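Local coordinates for protein adenosine deaminase 1 (PDB 3RYS) that probably catalyses the zinc-dependent hydrolytic deamination of adenine to hypoxanthine, a step of purine salvage, at residues E23-A35 with P43-E55. Sequence-based numbering, arbitrary orientation.
Sequences EGTLQPELIFALA and PYEDIEELREKYE
Phe32 reaches from helix 28-37 to the first turn of helix 47-51, where Ile47 CB lies over one face of its ring, 3.9 Å from the centroid and 19° off the normal, a CH-pi contact. Leu50 CD2 meets the same ring edge-on, 3.8 Å from Phe32 CE1. Leu50 extends away from its backbone N (chi1 170°), which carries this methyl between the ring, Pro28 CB and Ile31 CD1, while its CD1 lies over the rim of one face of Tyr44 within its own segment. Pro28 continues the apolar surface, its CB 3.9 Å from Ile47 CD1 and its CG 4.4 Å from Tyr54 CZ. Further out, Arg51, bent at its third side-chain torsion, lays one guanidinium face over Pro28 CG. At the edge of that group Glu29 OE2 stands 2.7 Å from Arg51 NH1; the two flat groups are nearly coplanar, but the N-H points poorly at the oxygen, making a salt bridge with a weak hydrogen bond. Asp46 caps its helix, OD1 accepting from Glu49 N at 2.9 Å. Behind the contact, Tyr44 and Tyr54 touch helix 59-69, whose residues help line the adenine pocket. The example illustrates how two helical segments of the adenosine deaminase TIM-barrel fold, their axes steeply inclined with 131° between N-to-C directions, can pair through an apolar seam closed by a salt bridge, here in the excursion after the first barrel strand.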
loop_
_atom_site.group_PDB
_atom_site.type_symbol
_atom_site.label_atom_id
_atom_site.label_comp_id
_atom_site.label_asym_id
_atom_site.label_seq_id
_atom_site.Cartn_x
_atom_site.Cartn_y
_atom_site.Cartn_z
ATOM N N GLU A 23 4.556 -1.977 7.513
ATOM C CA GLU A 23 5.726 -1.381 8.154
ATOM C C GLU A 23 5.710 0.144 8.061
ATOM O O GLU A 23 6.374 0.826 8.846
ATOM C CB GLU A 23 7.017 -1.914 7.525
ATOM C CG GLU A 23 7.205 -3.425 7.613
ATOM C CD GLU A 23 6.569 -4.178 6.454
ATOM O OE1 GLU A 23 5.578 -3.686 5.877
ATOM O OE2 GLU A 23 7.061 -5.273 6.116
ATOM N N GLY A 24 4.965 0.670 7.092
ATOM C CA GLY A 24 4.846 2.104 6.899
ATOM C C GLY A 24 3.753 2.670 7.780
ATOM O O GLY A 24 3.454 3.865 7.761
ATOM N N THR A 25 3.168 1.776 8.564
ATOM C CA THR A 25 2.109 2.081 9.507
ATOM C C THR A 25 2.666 2.392 10.902
ATOM O O THR A 25 1.945 2.849 11.798
ATOM C CB THR A 25 1.162 0.884 9.567
ATOM O OG1 THR A 25 0.011 1.161 8.763
ATOM C CG2 THR A 25 0.740 0.575 10.984
ATOM N N LEU A 26 3.966 2.162 11.058
ATOM C CA LEU A 26 4.652 2.275 12.339
ATOM C C LEU A 26 4.814 3.721 12.804
ATOM O O LEU A 26 5.656 4.461 12.300
ATOM C CB LEU A 26 6.022 1.609 12.245
ATOM C CG LEU A 26 6.587 1.012 13.529
ATOM C CD1 LEU A 26 5.514 0.208 14.237
ATOM C CD2 LEU A 26 7.794 0.144 13.203
ATOM N N GLN A 27 4.006 4.109 13.782
ATOM C CA GLN A 27 4.019 5.461 14.315
ATOM C C GLN A 27 5.150 5.623 15.343
ATOM O O GLN A 27 5.474 4.680 16.065
ATOM C CB GLN A 27 2.655 5.759 14.951
ATOM C CG GLN A 27 2.240 7.209 14.880
ATOM C CD GLN A 27 2.011 7.684 13.460
ATOM O OE1 GLN A 27 1.183 7.131 12.729
ATOM N NE2 GLN A 27 2.735 8.729 13.064
ATOM N N PRO A 28 5.767 6.816 15.400
ATOM C CA PRO A 28 6.860 7.101 16.339
ATOM C C PRO A 28 6.570 6.695 17.785
ATOM O O PRO A 28 7.494 6.287 18.491
ATOM C CB PRO A 28 7.021 8.616 16.230
ATOM C CG PRO A 28 6.657 8.906 14.814
ATOM C CD PRO A 28 5.543 7.939 14.470
ATOM N N GLU A 29 5.319 6.804 18.221
ATOM C CA GLU A 29 4.962 6.365 19.566
ATOM C C GLU A 29 5.188 4.863 19.717
ATOM O O GLU A 29 5.801 4.411 20.686
ATOM C CB GLU A 29 3.508 6.720 19.909
ATOM C CG GLU A 29 3.204 8.213 19.906
ATOM C CD GLU A 29 3.176 8.797 18.501
ATOM O OE1 GLU A 29 2.532 8.190 17.621
ATOM O OE2 GLU A 29 3.796 9.859 18.274
ATOM N N LEU A 30 4.700 4.093 18.748
ATOM C CA LEU A 30 4.811 2.638 18.802
ATOM C C LEU A 30 6.262 2.197 18.680
ATOM O O LEU A 30 6.691 1.251 19.342
ATOM C CB LEU A 30 3.962 1.981 17.715
ATOM C CG LEU A 30 3.917 0.455 17.778
ATOM C CD1 LEU A 30 3.604 -0.013 19.190
ATOM C CD2 LEU A 30 2.913 -0.109 16.778
ATOM N N ILE A 31 7.012 2.888 17.831
ATOM C CA ILE A 31 8.435 2.619 17.678
ATOM C C ILE A 31 9.149 2.670 19.035
ATOM O O ILE A 31 9.837 1.726 19.422
ATOM C CB ILE A 31 9.086 3.598 16.683
ATOM C CG1 ILE A 31 8.438 3.453 15.305
ATOM C CG2 ILE A 31 10.572 3.345 16.581
ATOM C CD1 ILE A 31 9.058 4.330 14.229
ATOM N N PHE A 32 8.966 3.763 19.763
ATOM C CA PHE A 32 9.569 3.905 21.082
ATOM C C PHE A 32 9.049 2.886 22.099
ATOM O O PHE A 32 9.783 2.460 22.991
ATOM C CB PHE A 32 9.382 5.330 21.603
ATOM C CG PHE A 32 10.471 6.265 21.186
ATOM C CD1 PHE A 32 10.572 6.687 19.874
ATOM C CD2 PHE A 32 11.403 6.716 22.107
ATOM C CE1 PHE A 32 11.582 7.545 19.483
ATOM C CE2 PHE A 32 12.411 7.574 21.724
ATOM C CZ PHE A 32 12.502 7.989 20.411
ATOM N N ALA A 33 7.786 2.498 21.967
ATOM C CA ALA A 33 7.201 1.526 22.881
ATOM C C ALA A 33 7.781 0.131 22.647
ATOM O O ALA A 33 8.104 -0.589 23.593
ATOM C CB ALA A 33 5.685 1.509 22.739
ATOM N N LEU A 34 7.908 -0.248 21.378
ATOM C CA LEU A 34 8.447 -1.556 21.027
ATOM C C LEU A 34 9.940 -1.620 21.318
ATOM O O LEU A 34 10.453 -2.652 21.751
ATOM C CB LEU A 34 8.160 -1.887 19.561
ATOM C CG LEU A 34 6.672 -2.017 19.230
ATOM C CD1 LEU A 34 6.459 -2.293 17.751
ATOM C CD2 LEU A 34 6.031 -3.104 20.079
ATOM N N ALA A 35 10.632 -0.511 21.085
ATOM C CA ALA A 35 12.037 -0.414 21.447
ATOM C C ALA A 35 12.185 -0.714 22.932
ATOM O O ALA A 35 13.048 -1.492 23.338
ATOM C CB ALA A 35 12.580 0.974 21.125
ATOM N N PRO A 43 18.629 5.146 17.917
ATOM C CA PRO A 43 19.574 6.186 17.488
ATOM C C PRO A 43 18.987 7.588 17.606
ATOM O O PRO A 43 19.474 8.497 16.936
ATOM C CB PRO A 43 19.809 5.870 16.003
ATOM C CG PRO A 43 19.179 4.528 15.758
ATOM C CD PRO A 43 18.097 4.385 16.776
ATOM N N TYR A 44 17.953 7.755 18.427
ATOM C CA TYR A 44 17.324 9.059 18.609
ATOM C C TYR A 44 17.205 9.381 20.088
ATOM O O TYR A 44 16.689 8.577 20.862
ATOM C CB TYR A 44 15.932 9.095 17.977
ATOM C CG TYR A 44 15.813 8.315 16.693
ATOM C CD1 TYR A 44 16.523 8.688 15.563
ATOM C CD2 TYR A 44 14.981 7.205 16.610
ATOM C CE1 TYR A 44 16.417 7.975 14.384
ATOM C CE2 TYR A 44 14.866 6.485 15.435
ATOM C CZ TYR A 44 15.587 6.874 14.325
ATOM O OH TYR A 44 15.479 6.161 13.151
ATOM N N GLU A 45 17.687 10.559 20.471
ATOM C CA GLU A 45 17.597 11.025 21.847
ATOM C C GLU A 45 16.158 10.932 22.335
ATOM O O GLU A 45 15.869 10.294 23.348
ATOM C CB GLU A 45 18.080 12.473 21.941
ATOM C CG GLU A 45 18.060 13.049 23.348
ATOM C CD GLU A 45 19.215 12.552 24.195
ATOM O OE1 GLU A 45 20.315 12.345 23.636
ATOM O OE2 GLU A 45 19.024 12.371 25.419
ATOM N N ASP A 46 15.257 11.576 21.603
ATOM C CA ASP A 46 13.841 11.563 21.944
ATOM C C ASP A 46 12.993 11.296 20.708
ATOM O O ASP A 46 13.505 11.206 19.590
ATOM C CB ASP A 46 13.422 12.883 22.608
ATOM C CG ASP A 46 14.066 14.103 21.959
ATOM O OD1 ASP A 46 14.460 14.025 20.776
ATOM O OD2 ASP A 46 14.178 15.146 22.637
ATOM N N ILE A 47 11.691 11.164 20.920
ATOM C CA ILE A 47 10.764 10.926 19.827
ATOM C C ILE A 47 10.594 12.184 18.970
ATOM O O ILE A 47 10.090 12.127 17.849
ATOM C CB ILE A 47 9.417 10.392 20.357
ATOM C CG1 ILE A 47 8.273 10.712 19.398
ATOM C CG2 ILE A 47 9.140 10.949 21.736
ATOM C CD1 ILE A 47 6.961 10.114 19.825
ATOM N N GLU A 48 11.048 13.318 19.489
ATOM C CA GLU A 48 11.044 14.550 18.713
ATOM C C GLU A 48 12.167 14.545 17.675
ATOM O O GLU A 48 11.973 14.976 16.535
ATOM C CB GLU A 48 11.178 15.766 19.629
ATOM C CG GLU A 48 11.059 17.096 18.902
ATOM C CD GLU A 48 11.436 18.269 19.781
ATOM O OE1 GLU A 48 12.085 18.049 20.829
ATOM O OE2 GLU A 48 11.086 19.411 19.422
ATOM N N GLU A 49 13.341 14.060 18.075
ATOM C CA GLU A 49 14.474 13.970 17.161
ATOM C C GLU A 49 14.152 12.992 16.042
ATOM O O GLU A 49 14.653 13.121 14.920
ATOM C CB GLU A 49 15.747 13.529 17.886
ATOM C CG GLU A 49 16.966 13.431 16.967
ATOM C CD GLU A 49 18.145 12.721 17.614
ATOM O OE1 GLU A 49 18.270 12.774 18.857
ATOM O OE2 GLU A 49 18.949 12.110 16.876
ATOM N N LEU A 50 13.311 12.011 16.354
ATOM C CA LEU A 50 12.863 11.054 15.354
ATOM C C LEU A 50 11.969 11.725 14.309
ATOM O O LEU A 50 12.242 11.635 13.111
ATOM C CB LEU A 50 12.148 9.865 16.006
ATOM C CG LEU A 50 11.431 8.913 15.044
ATOM C CD1 LEU A 50 12.358 8.458 13.923
ATOM C CD2 LEU A 50 10.856 7.719 15.785
ATOM N N ARG A 51 10.910 12.397 14.759
ATOM C CA ARG A 51 9.980 13.059 13.841
ATOM C C ARG A 51 10.715 14.060 12.954
ATOM O O ARG A 51 10.291 14.356 11.838
ATOM C CB ARG A 51 8.859 13.767 14.606
ATOM C CG ARG A 51 8.208 12.928 15.690
ATOM C CD ARG A 51 6.805 13.423 16.013
ATOM N NE ARG A 51 5.838 12.988 15.006
ATOM C CZ ARG A 51 4.920 12.046 15.204
ATOM N NH1 ARG A 51 4.822 11.441 16.380
ATOM N NH2 ARG A 51 4.091 11.716 14.226
ATOM N N GLU A 52 11.828 14.565 13.470
ATOM C CA GLU A 52 12.662 15.527 12.769
ATOM C C GLU A 52 13.282 14.923 11.510
ATOM O O GLU A 52 13.739 15.643 10.624
ATOM C CB GLU A 52 13.766 16.000 13.712
ATOM C CG GLU A 52 14.458 17.280 13.302
ATOM C CD GLU A 52 15.350 17.820 14.406
ATOM O OE1 GLU A 52 15.157 17.417 15.577
ATOM O OE2 GLU A 52 16.238 18.646 14.108
ATOM N N LYS A 53 13.289 13.595 11.433
ATOM C CA LYS A 53 13.965 12.891 10.343
ATOM C C LYS A 53 13.037 12.509 9.190
ATOM O O LYS A 53 13.394 11.691 8.341
ATOM C CB LYS A 53 14.672 11.636 10.870
ATOM C CG LYS A 53 15.876 11.920 11.751
ATOM C CD LYS A 53 16.633 10.643 12.064
ATOM C CE LYS A 53 17.913 10.935 12.832
ATOM N NZ LYS A 53 18.672 9.687 13.148
ATOM N N TYR A 54 11.855 13.116 9.155
ATOM C CA TYR A 54 10.838 12.753 8.173
ATOM C C TYR A 54 10.730 13.728 7.000
ATOM O O TYR A 54 9.694 13.796 6.345
ATOM C CB TYR A 54 9.474 12.594 8.854
ATOM C CG TYR A 54 9.331 11.323 9.667
ATOM C CD1 TYR A 54 10.112 11.101 10.797
ATOM C CD2 TYR A 54 8.410 10.350 9.309
ATOM C CE1 TYR A 54 9.982 9.940 11.541
ATOM C CE2 TYR A 54 8.272 9.189 10.048
ATOM C CZ TYR A 54 9.059 8.989 11.161
ATOM O OH TYR A 54 8.912 7.833 11.893
ATOM N N GLU A 55 11.786 14.482 6.728
ATOM C CA GLU A 55 11.798 15.311 5.531
ATOM C C GLU A 55 12.547 14.593 4.418
ATOM O O GLU A 55 13.774 14.566 4.402
ATOM C CB GLU A 55 12.426 16.676 5.796
ATOM C CG GLU A 55 12.232 17.645 4.638
ATOM C CD GLU A 55 12.983 18.947 4.826
ATOM O OE1 GLU A 55 13.914 18.985 5.661
ATOM O OE2 GLU A 55 12.642 19.932 4.135
#